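Local coordinates for bifunctional protein PutA (Bradyrhizobium diazoefficiens, PDB 6BSN) that probably oxidises proline to glutamate in two steps, using an FAD-dependent proline dehydrogenase and an NAD-dependent aldehyde dehydrogenase joined in one chain, at residues E20-L25 against K369-L374; G735-A740 against A759-I764. The protein carries 1 engineered substitution. All blocks are in the same frame, centred on the assembly; numbering follows the deposited sequence.

Contact 1 of 2, residues E20-L25 against K369-L374; sequences EIAARL and KAMTDL. With FDA (dihydroflavine-adenine dinucleotide), chain C; SO4 (sulfate ion), chain I.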
ATOM      1  N   GLU A  20       8.428   0.254  34.503  1.00 42.00           N
ATOM      2  CA  GLU A  20       9.047   0.684  35.758  1.00 40.27           C
ATOM      3  C   GLU A  20       9.882  -0.436  36.384  1.00 40.94           C
ATOM      4  O   GLU A  20      10.915  -0.161  37.008  1.00 37.93           O
ATOM      5  CB  GLU A  20       7.978   1.180  36.741  1.00 37.60           C
ATOM      6  N   ILE A  21       9.459  -1.697  36.238  1.00 36.38           N
ATOM      7  CA  ILE A  21      10.285  -2.806  36.719  1.00 38.83           C
ATOM      8  C   ILE A  21      11.558  -2.912  35.885  1.00 37.68           C
ATOM      9  O   ILE A  21      12.663  -3.079  36.420  1.00 33.72           O
ATOM     10  CB  ILE A  21       9.499  -4.131  36.703  1.00 38.98           C
ATOM     11  CG1 ILE A  21       8.425  -4.151  37.795  1.00 45.08           C
ATOM     12  CG2 ILE A  21      10.436  -5.304  36.892  1.00 33.61           C
ATOM     13  CD1 ILE A  21       7.339  -5.223  37.560  1.00 44.61           C
ATOM     14  N   ALA A  22      11.419  -2.807  34.560  1.00 35.03           N
ATOM     15  CA  ALA A  22      12.570  -2.890  33.673  1.00 35.51           C
ATOM     16  C   ALA A  22      13.546  -1.732  33.876  1.00 38.90           C
ATOM     17  O   ALA A  22      14.755  -1.918  33.701  1.00 43.04           O
ATOM     18  CB  ALA A  22      12.095  -2.941  32.225  1.00 27.08           C
ATOM     19  N   ALA A  23      13.056  -0.549  34.274  1.00 40.90           N
ATOM     20  CA  ALA A  23      13.949   0.592  34.481  1.00 37.79           C
ATOM     21  C   ALA A  23      14.935   0.326  35.605  1.00 43.82           C
ATOM     22  O   ALA A  23      16.043   0.873  35.601  1.00 49.12           O
ATOM     23  CB  ALA A  23      13.149   1.867  34.774  1.00 30.59           C
ATOM     24  N   ARG A  24      14.547  -0.490  36.580  1.00 46.26           N
ATOM     25  CA  ARG A  24      15.454  -0.856  37.656  1.00 44.95           C
ATOM     26  C   ARG A  24      16.287  -2.081  37.313  1.00 47.65           C
ATOM     27  O   ARG A  24      17.495  -2.085  37.567  1.00 58.32           O
ATOM     28  CB  ARG A  24      14.670  -1.071  38.952  1.00 53.19           C
ATOM     29  CG  ARG A  24      13.777   0.123  39.331  1.00 64.13           C
ATOM     30  CD  ARG A  24      13.001  -0.082  40.639  1.00 68.70           C
ATOM     31  NE  ARG A  24      11.890  -1.015  40.464  1.00 73.89           N
ATOM     32  CZ  ARG A  24      11.898  -2.291  40.835  1.00 71.09           C
ATOM     33  NH1 ARG A  24      12.968  -2.811  41.427  1.00 69.57           N
ATOM     34  NH2 ARG A  24      10.829  -3.046  40.617  1.00 71.07           N
ATOM     35  N   LEU A  25      15.684  -3.109  36.707  1.00 43.07           N
ATOM     36  CA  LEU A  25      16.419  -4.352  36.469  1.00 46.94           C
ATOM     37  C   LEU A  25      17.477  -4.196  35.374  1.00 47.85           C
ATOM     38  O   LEU A  25      18.543  -4.819  35.452  1.00 43.73           O
ATOM     39  CB  LEU A  25      15.451  -5.482  36.107  1.00 42.46           C
ATOM     40  CG  LEU A  25      14.348  -5.938  37.067  1.00 40.16           C
ATOM     41  CD1 LEU A  25      13.532  -7.022  36.407  1.00 35.92           C
ATOM     42  CD2 LEU A  25      14.914  -6.448  38.379  1.00 37.62           C
ATOM     43  N   LYS A 369       9.463 -13.018  27.421  1.00 36.08           N
ATOM     44  CA  LYS A 369      10.316 -14.048  27.988  1.00 23.48           C
ATOM     45  C   LYS A 369      11.595 -13.468  28.591  1.00 31.68           C
ATOM     46  O   LYS A 369      12.019 -13.875  29.685  1.00 34.79           O
ATOM     47  CB  LYS A 369      10.647 -15.061  26.892  1.00 29.86           C
ATOM     48  CG  LYS A 369      10.743 -16.496  27.353  1.00 35.79           C
ATOM     49  CD  LYS A 369      12.095 -16.777  27.916  1.00 38.96           C
ATOM     50  CE  LYS A 369      12.378 -18.269  27.975  1.00 29.82           C
ATOM     51  NZ  LYS A 369      13.812 -18.425  28.331  1.00 31.70           N
ATOM     52  N   ALA A 370      12.238 -12.532  27.883  1.00 23.40           N
ATOM     53  CA  ALA A 370      13.482 -11.946  28.393  1.00 25.97           C
ATOM     54  C   ALA A 370      13.261 -11.216  29.711  1.00 26.11           C
ATOM     55  O   ALA A 370      14.199 -11.092  30.507  1.00 30.95           O
ATOM     56  CB  ALA A 370      14.106 -10.988  27.368  1.00 23.77           C
ATOM     57  N   MET A 371      12.039 -10.716  29.955  1.00 25.12           N
ATOM     58  CA  MET A 371      11.732 -10.095  31.245  1.00 30.04           C
ATOM     59  C   MET A 371      11.688 -11.141  32.367  1.00 26.48           C
ATOM     60  O   MET A 371      12.207 -10.908  33.466  1.00 29.34           O
ATOM     61  CB  MET A 371      10.414  -9.310  31.158  1.00 30.67           C
ATOM     62  CG  MET A 371      10.526  -7.905  30.527  1.00 27.37           C
ATOM     63  SD  MET A 371      11.638  -6.778  31.430  1.00 33.68           S
ATOM     64  CE  MET A 371      10.758  -6.483  32.964  1.00 36.18           C
ATOM     65  N   THR A 372      11.090 -12.303  32.110  1.00 21.57           N
ATOM     66  CA  THR A 372      11.167 -13.383  33.088  1.00 30.58           C
ATOM     67  C   THR A 372      12.611 -13.779  33.349  1.00 29.38           C
ATOM     68  O   THR A 372      13.023 -13.930  34.505  1.00 33.74           O
ATOM     69  CB  THR A 372      10.353 -14.583  32.616  1.00 28.66           C
ATOM     70  OG1 THR A 372       8.975 -14.241  32.693  1.00 29.66           O
ATOM     71  CG2 THR A 372      10.630 -15.828  33.466  1.00 22.24           C
ATOM     72  N   ASP A 373      13.404 -13.909  32.286  1.00 26.13           N
ATOM     73  CA  ASP A 373      14.805 -14.304  32.446  1.00 26.98           C
ATOM     74  C   ASP A 373      15.599 -13.237  33.193  1.00 31.30           C
ATOM     75  O   ASP A 373      16.428 -13.562  34.048  1.00 29.39           O
ATOM     76  CB  ASP A 373      15.435 -14.592  31.080  1.00 26.78           C
ATOM     77  CG  ASP A 373      14.954 -15.893  30.478  1.00 33.87           C
ATOM     78  OD1 ASP A 373      14.946 -16.005  29.239  1.00 38.85           O
ATOM     79  OD2 ASP A 373      14.541 -16.796  31.235  1.00 39.61           O
ATOM     80  N   LEU A 374      15.341 -11.961  32.892  1.00 27.40           N
ATOM     81  CA  LEU A 374      15.950 -10.870  33.643  1.00 30.04           C
ATOM     82  C   LEU A 374      15.596 -10.955  35.120  1.00 30.41           C
ATOM     83  O   LEU A 374      16.470 -10.876  35.994  1.00 30.81           O
ATOM     84  CB  LEU A 374      15.473  -9.525  33.084  1.00 30.28           C
ATOM     85  CG  LEU A 374      16.294  -8.283  33.381  1.00 38.26           C
ATOM     86  CD1 LEU A 374      17.547  -8.314  32.538  1.00 40.51           C
ATOM     87  CD2 LEU A 374      15.468  -7.067  33.057  1.00 47.96           C
TER
HETATM   88  PA  FDA C2001      13.127 -21.693  29.746  1.00 27.47           P
HETATM   89  O1A FDA C2001      13.027 -22.099  28.248  1.00 28.61           O
HETATM   90  O2A FDA C2001      14.207 -20.882  30.200  1.00 23.85           O
HETATM   91  O5B FDA C2001      12.072 -20.797  30.274  1.00 27.24           O
HETATM   92  C5B FDA C2001      10.710 -21.103  30.001  1.00 30.82           C
HETATM   93  C4B FDA C2001       9.795 -20.237  30.861  1.00 29.98           C
HETATM   94  O4B FDA C2001       9.817 -18.888  30.479  1.00 29.85           O
HETATM   95  C3B FDA C2001       8.342 -20.591  30.833  1.00 31.94           C
HETATM   96  O3B FDA C2001       8.089 -21.676  31.622  1.00 27.41           O
HETATM   97  C2B FDA C2001       7.718 -19.360  31.354  1.00 30.09           C
HETATM   98  O2B FDA C2001       7.743 -19.348  32.742  1.00 28.59           O
HETATM   99  C1B FDA C2001       8.605 -18.292  30.804  1.00 26.46           C
HETATM  100  N9A FDA C2001       8.075 -17.639  29.619  1.00 31.17           N
HETATM  101  C8A FDA C2001       7.860 -18.173  28.357  1.00 25.31           C
HETATM  102  N7A FDA C2001       7.352 -17.237  27.569  1.00 25.32           N
HETATM  103  C5A FDA C2001       7.212 -16.050  28.285  1.00 25.15           C
HETATM  104  C6A FDA C2001       6.753 -14.779  27.995  1.00 25.98           C
HETATM  105  N6A FDA C2001       6.282 -14.457  26.676  1.00 26.53           N
HETATM  106  N1A FDA C2001       6.752 -13.826  28.939  1.00 26.70           N
HETATM  107  C2A FDA C2001       7.181 -14.075  30.193  1.00 30.01           C
HETATM  108  N3A FDA C2001       7.644 -15.315  30.506  1.00 28.68           N
HETATM  109  C4A FDA C2001       7.673 -16.292  29.601  1.00 26.20           C
HETATM  110  N1  FDA C2001       6.902 -24.060  37.915  1.00 32.42           N
HETATM  111  C2  FDA C2001       5.934 -23.454  38.774  1.00 25.10           C
HETATM  112  O2  FDA C2001       5.140 -22.473  38.234  1.00 33.01           O
HETATM  113  N3  FDA C2001       5.814 -23.866  40.127  1.00 29.24           N
HETATM  114  C4  FDA C2001       6.659 -24.879  40.625  1.00 28.07           C
HETATM  115  O4  FDA C2001       6.573 -25.294  41.928  1.00 30.60           O
HETATM  116  C4X FDA C2001       7.673 -25.502  39.729  1.00 27.55           C
HETATM  117  N5  FDA C2001       8.508 -26.561  40.218  1.00 26.01           N
HETATM  118  C5X FDA C2001       9.613 -27.002  39.381  1.00 29.60           C
HETATM  119  C6  FDA C2001      10.614 -27.959  39.955  1.00 19.97           C
HETATM  120  C7  FDA C2001      11.728 -28.326  39.152  1.00 26.40           C
HETATM  121  C7M FDA C2001      12.742 -29.284  39.714  1.00 24.99           C
HETATM  122  C8  FDA C2001      11.890 -27.796  37.827  1.00 27.26           C
HETATM  123  C8M FDA C2001      13.061 -28.167  36.950  1.00 31.60           C
HETATM  124  C9  FDA C2001      10.938 -26.898  37.297  1.00 29.55           C
HETATM  125  C9A FDA C2001       9.772 -26.505  38.120  1.00 29.08           C
HETATM  126  N10 FDA C2001       8.751 -25.653  37.542  1.00 31.23           N
HETATM  127  C10 FDA C2001       7.774 -25.092  38.427  1.00 30.22           C
HETATM  128  C1' FDA C2001       8.664 -25.371  36.098  1.00 32.05           C
HETATM  129  C2' FDA C2001       9.337 -24.051  35.763  1.00 33.34           C
HETATM  130  O2' FDA C2001       8.626 -22.998  36.311  1.00 32.24           O
HETATM  131  C3' FDA C2001       9.446 -23.858  34.260  1.00 38.19           C
HETATM  132  O3' FDA C2001       8.171 -23.914  33.771  1.00 37.95           O
HETATM  133  C4' FDA C2001      10.269 -24.890  33.486  1.00 38.80           C
HETATM  134  O4' FDA C2001      11.267 -25.431  34.285  1.00 34.70           O
HETATM  135  C5' FDA C2001      10.924 -24.261  32.261  1.00 40.88           C
HETATM  136  O5' FDA C2001      11.687 -23.125  32.621  1.00 38.10           O
HETATM  137  P   FDA C2001      13.259 -22.969  32.312  1.00 32.95           P
HETATM  138  O1P FDA C2001      14.118 -22.026  33.213  1.00 42.57           O
HETATM  139  O2P FDA C2001      13.667 -24.483  32.268  1.00 22.44           O
HETATM  140  O3P FDA C2001      13.211 -22.855  30.678  1.00 31.76           O
HETATM  141  S   SO4 I2007      11.640 -11.987  24.114  0.83 49.86           S
HETATM  142  O1  SO4 I2007      12.331 -13.266  24.199  0.83 52.20           O
HETATM  143  O2  SO4 I2007      10.436 -12.083  23.290  0.83 52.74           O
HETATM  144  O3  SO4 I2007      12.545 -10.998  23.519  0.83 52.58           O
HETATM  145  O4  SO4 I2007      11.268 -11.522  25.449  0.83 52.87           O

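Contact 2 of 2, residues G735-A740 against A759-I764; sequences GSTEVA and AETGGI. With PRO (proline), chain H.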
ATOM      1  N   GLY A 735     -37.778 -15.370  28.608  1.00 32.49           N
ATOM      2  CA  GLY A 735     -38.528 -16.064  29.641  1.00 30.87           C
ATOM      3  C   GLY A 735     -38.901 -17.473  29.230  1.00 34.62           C
ATOM      4  O   GLY A 735     -38.121 -18.146  28.554  1.00 37.21           O
ATOM      5  N   SER A 736     -40.086 -17.924  29.615  1.00 36.21           N
ATOM      6  CA  SER A 736     -40.492 -19.302  29.395  1.00 40.97           C
ATOM      7  C   SER A 736     -41.104 -19.481  28.014  1.00 43.49           C
ATOM      8  O   SER A 736     -41.641 -18.542  27.414  1.00 40.70           O
ATOM      9  CB  SER A 736     -41.506 -19.747  30.451  1.00 39.56           C
ATOM     10  OG  SER A 736     -42.764 -19.141  30.215  1.00 46.86           O
ATOM     11  N   THR A 737     -41.029 -20.720  27.522  1.00 40.41           N
ATOM     12  CA  THR A 737     -41.636 -21.058  26.239  1.00 37.33           C
ATOM     13  C   THR A 737     -43.114 -20.728  26.212  1.00 39.99           C
ATOM     14  O   THR A 737     -43.618 -20.200  25.215  1.00 43.64           O
ATOM     15  CB  THR A 737     -41.457 -22.535  25.952  1.00 32.22           C
ATOM     16  OG1 THR A 737     -41.887 -23.265  27.108  1.00 38.03           O
ATOM     17  CG2 THR A 737     -39.996 -22.844  25.631  1.00 30.08           C
ATOM     18  N   GLU A 738     -43.830 -21.049  27.295  1.00 35.14           N
ATOM     19  CA  GLU A 738     -45.280 -20.885  27.308  1.00 35.74           C
ATOM     20  C   GLU A 738     -45.674 -19.421  27.167  1.00 41.68           C
ATOM     21  O   GLU A 738     -46.623 -19.090  26.439  1.00 37.61           O
ATOM     22  CB  GLU A 738     -45.876 -21.480  28.590  1.00 35.11           C
ATOM     23  N   VAL A 739     -44.981 -18.525  27.875  1.00 41.47           N
ATOM     24  CA  VAL A 739     -45.366 -17.120  27.795  1.00 41.37           C
ATOM     25  C   VAL A 739     -45.016 -16.560  26.422  1.00 40.37           C
ATOM     26  O   VAL A 739     -45.768 -15.759  25.855  1.00 41.21           O
ATOM     27  CB  VAL A 739     -44.726 -16.317  28.942  1.00 40.99           C
ATOM     28  CG1 VAL A 739     -44.874 -14.815  28.711  1.00 31.58           C
ATOM     29  CG2 VAL A 739     -45.383 -16.711  30.273  1.00 39.85           C
ATOM     30  N   ALA A 740     -43.899 -17.013  25.844  1.00 35.70           N
ATOM     31  CA  ALA A 740     -43.533 -16.582  24.501  1.00 41.46           C
ATOM     32  C   ALA A 740     -44.593 -16.973  23.483  1.00 40.62           C
ATOM     33  O   ALA A 740     -44.910 -16.192  22.581  1.00 34.02           O
ATOM     34  CB  ALA A 740     -42.191 -17.179  24.106  1.00 25.27           C
ATOM     35  N   ALA A 759     -37.508 -13.775  20.878  1.00 26.10           N
ATOM     36  CA  ALA A 759     -37.738 -14.538  22.098  1.00 29.23           C
ATOM     37  C   ALA A 759     -36.559 -15.465  22.360  1.00 29.37           C
ATOM     38  O   ALA A 759     -36.111 -16.173  21.451  1.00 27.40           O
ATOM     39  CB  ALA A 759     -39.049 -15.351  22.010  1.00 23.70           C
ATOM     40  N   GLU A 760     -36.064 -15.465  23.601  1.00 32.70           N
ATOM     41  CA  GLU A 760     -35.121 -16.477  24.078  1.00 30.07           C
ATOM     42  C   GLU A 760     -35.799 -17.223  25.218  1.00 27.47           C
ATOM     43  O   GLU A 760     -36.241 -16.602  26.191  1.00 29.09           O
ATOM     44  CB  GLU A 760     -33.797 -15.842  24.527  1.00 31.41           C
ATOM     45  CG  GLU A 760     -32.699 -16.863  24.965  1.00 32.18           C
ATOM     46  CD  GLU A 760     -32.650 -17.049  26.467  1.00 35.02           C
ATOM     47  OE1 GLU A 760     -31.925 -16.269  27.130  1.00 34.30           O
ATOM     48  OE2 GLU A 760     -33.356 -17.951  26.989  1.00 28.88           O
ATOM     49  N   THR A 761     -35.918 -18.549  25.090  1.00 26.11           N
ATOM     50  CA  THR A 761     -36.831 -19.300  25.953  1.00 28.23           C
ATOM     51  C   THR A 761     -36.196 -20.541  26.582  1.00 35.88           C
ATOM     52  O   THR A 761     -36.873 -21.548  26.780  1.00 33.84           O
ATOM     53  CB  THR A 761     -38.098 -19.681  25.186  1.00 31.79           C
ATOM     54  OG1 THR A 761     -37.734 -20.176  23.892  1.00 30.20           O
ATOM     55  CG2 THR A 761     -38.981 -18.456  25.010  1.00 31.53           C
ATOM     56  N   GLY A 762     -34.918 -20.485  26.924  1.00 33.68           N
ATOM     57  CA  GLY A 762     -34.316 -21.547  27.701  1.00 30.99           C
ATOM     58  C   GLY A 762     -33.884 -22.753  26.884  1.00 28.69           C
ATOM     59  O   GLY A 762     -33.785 -22.731  25.654  1.00 25.75           O
ATOM     60  N   GLY A 763     -33.603 -23.830  27.608  1.00 30.21           N
ATOM     61  CA  GLY A 763     -33.189 -25.062  26.966  1.00 29.96           C
ATOM     62  C   GLY A 763     -33.122 -26.180  27.979  1.00 33.11           C
ATOM     63  O   GLY A 763     -33.131 -25.957  29.192  1.00 32.28           O
ATOM     64  N   ILE A 764     -33.054 -27.397  27.451  1.00 30.95           N
ATOM     65  CA  ILE A 764     -32.650 -28.559  28.233  1.00 32.56           C
ATOM     66  C   ILE A 764     -31.265 -28.905  27.719  1.00 27.53           C
ATOM     67  O   ILE A 764     -31.108 -29.699  26.789  1.00 30.45           O
ATOM     68  CB  ILE A 764     -33.635 -29.736  28.096  1.00 32.84           C
ATOM     69  CG1 ILE A 764     -35.049 -29.265  28.456  1.00 29.22           C
ATOM     70  CG2 ILE A 764     -33.156 -30.951  28.946  1.00 24.92           C
ATOM     71  CD1 ILE A 764     -36.132 -30.350  28.335  1.00 32.35           C
TER
HETATM   72  N   PRO H2006     -38.754 -19.916  33.213  0.89 46.57           N
HETATM   73  CA  PRO H2006     -38.285 -18.610  33.641  0.89 47.03           C
HETATM   74  C   PRO H2006     -37.207 -18.130  32.649  0.89 46.58           C
HETATM   75  O   PRO H2006     -37.073 -18.765  31.568  0.89 47.61           O
HETATM   76  CB  PRO H2006     -37.742 -18.678  35.051  0.89 43.81           C
HETATM   77  CG  PRO H2006     -37.908 -20.139  35.468  0.89 38.42           C
HETATM   78  CD  PRO H2006     -38.359 -20.893  34.180  0.89 41.45           C
HETATM   79  OXT PRO H2006     -36.476 -17.123  32.899  0.89 41.43           O

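Contact 1 of 2, residues E20-L25 against K369-L374
L25 meets L374, and I21 and A22 meet M371, where the N-terminal helix 18-28 packs on helix 369-385, a helix of the parallel beta/alpha barrel of the proline dehydrogenase domain. The short segments cross at 50° in purely apolar packing. The CD2 methyl of L374 comes 3.4 Å from CB of L25, tighter than usual for two carbons. CG of L374 lies anti to the backbone N (chi1 -160°), which turns the branched end to L25. M371 bends at chi2 and chi3, which brings its terminal CE to 3.9 Å from CB of A22. Alanine suits that place, since its single methyl leaves room for the flexible thioether to lie against the helix, while I21 adds its CG2 methyl to the same CE.

The other face of helix 369-385 serves the flavin cofactor. Along K369, CB lies near the adenine ring carbon C5A, CG is 3.5 Å from adenine N7A, CD passes the ribose ring oxygen O4B at 4.0 Å, and CE is 3.4 Å from the ribose-linked oxygen O5B. A bend at chi2 (-83°) lays this chain along the nucleotide, and NZ ends 3.1 Å from phosphate oxygen O2A. NZ also forms a salt bridge with D373 OD1, on the syn lone pair. With an alanine in place of K369 the aliphatic run beside adenine and ribose goes, and phosphate oxygen O2A and D373 OD1 would probably be left without their shared ammonium group. D373 OD2 pairs with K344. One turn on, T372 donates its hydroxyl OG1 to adenine N3A at 2.8 Å.

Contact 2 of 2, residues G735-A740 against A759-I764
G735 and E760 are tied by one backbone hydrogen bond, from the N-H of G735 to E760 O at 3.1 Å. The carbonyl of G735 answers with a CA-H...O contact: its O lies 3.1 Å from T761 CA. T761 fills the middle of the interface. Its CG2 methyl packs 3.6 Å from A740 CB, and the CG2 of T737 comes 3.7 Å from T761 CB, the two side chains crossing at about a right angle. Threonine fits because it offers this methyl while its OG1, set between backbone N and carbonyl carbon (chi1 45°), bonds to L961 O. A740 is small enough for helix and strand to lie close, its methyl also facing that of A759.

Around this core come the groups that shape the two backbones. S736, which binds NAD(+) in another structure of this protein, is the N-cap of the helix: its OG accepts from V739 N at 3.3 Å. E760, predicted to belong to the active site, folds back so that OE2 takes the N-H of G762 at 3.0 Å; its side chain also touches A794, an engineered substitution at a predicted active-site position. At the backbone angles of G762 a CB would strike the preceding carbonyl oxygen, so having no side chain lets the backbone take this conformation. A bound proline carries its O to 3.2 Å from G735 C.

All this lies at one end of a beta-alpha-beta unit: strand 730-734 leads through G735 into helix 737-749, and the chain returns in parallel strand 757-760. F733, on strand 730-734, touches A740 and T761, and I754 of the second subunit packs on A740.

How the contacts relate
Both segments of contact 1 precede those of contact 2 along the chain, and the two contacts lie on opposite sides of its centre. Their centres are 54 Å apart and their nearest atoms about 41 Å, with no helix, strand or sheet in common. Helix 18-28, at the start of the chain, is met again by residues 369-374, part of the parallel barrel that holds the flavin, only after 343 intervening residues. Residues 735-740 and 759-764 are close in sequence and sit in the aldehyde dehydrogenase domain, at its nucleotide-binding sheet. Each contact thus adjoins the cofactor site of one of the two enzymes, consistent with proline being oxidised in separate catalytic domains of one polypeptide.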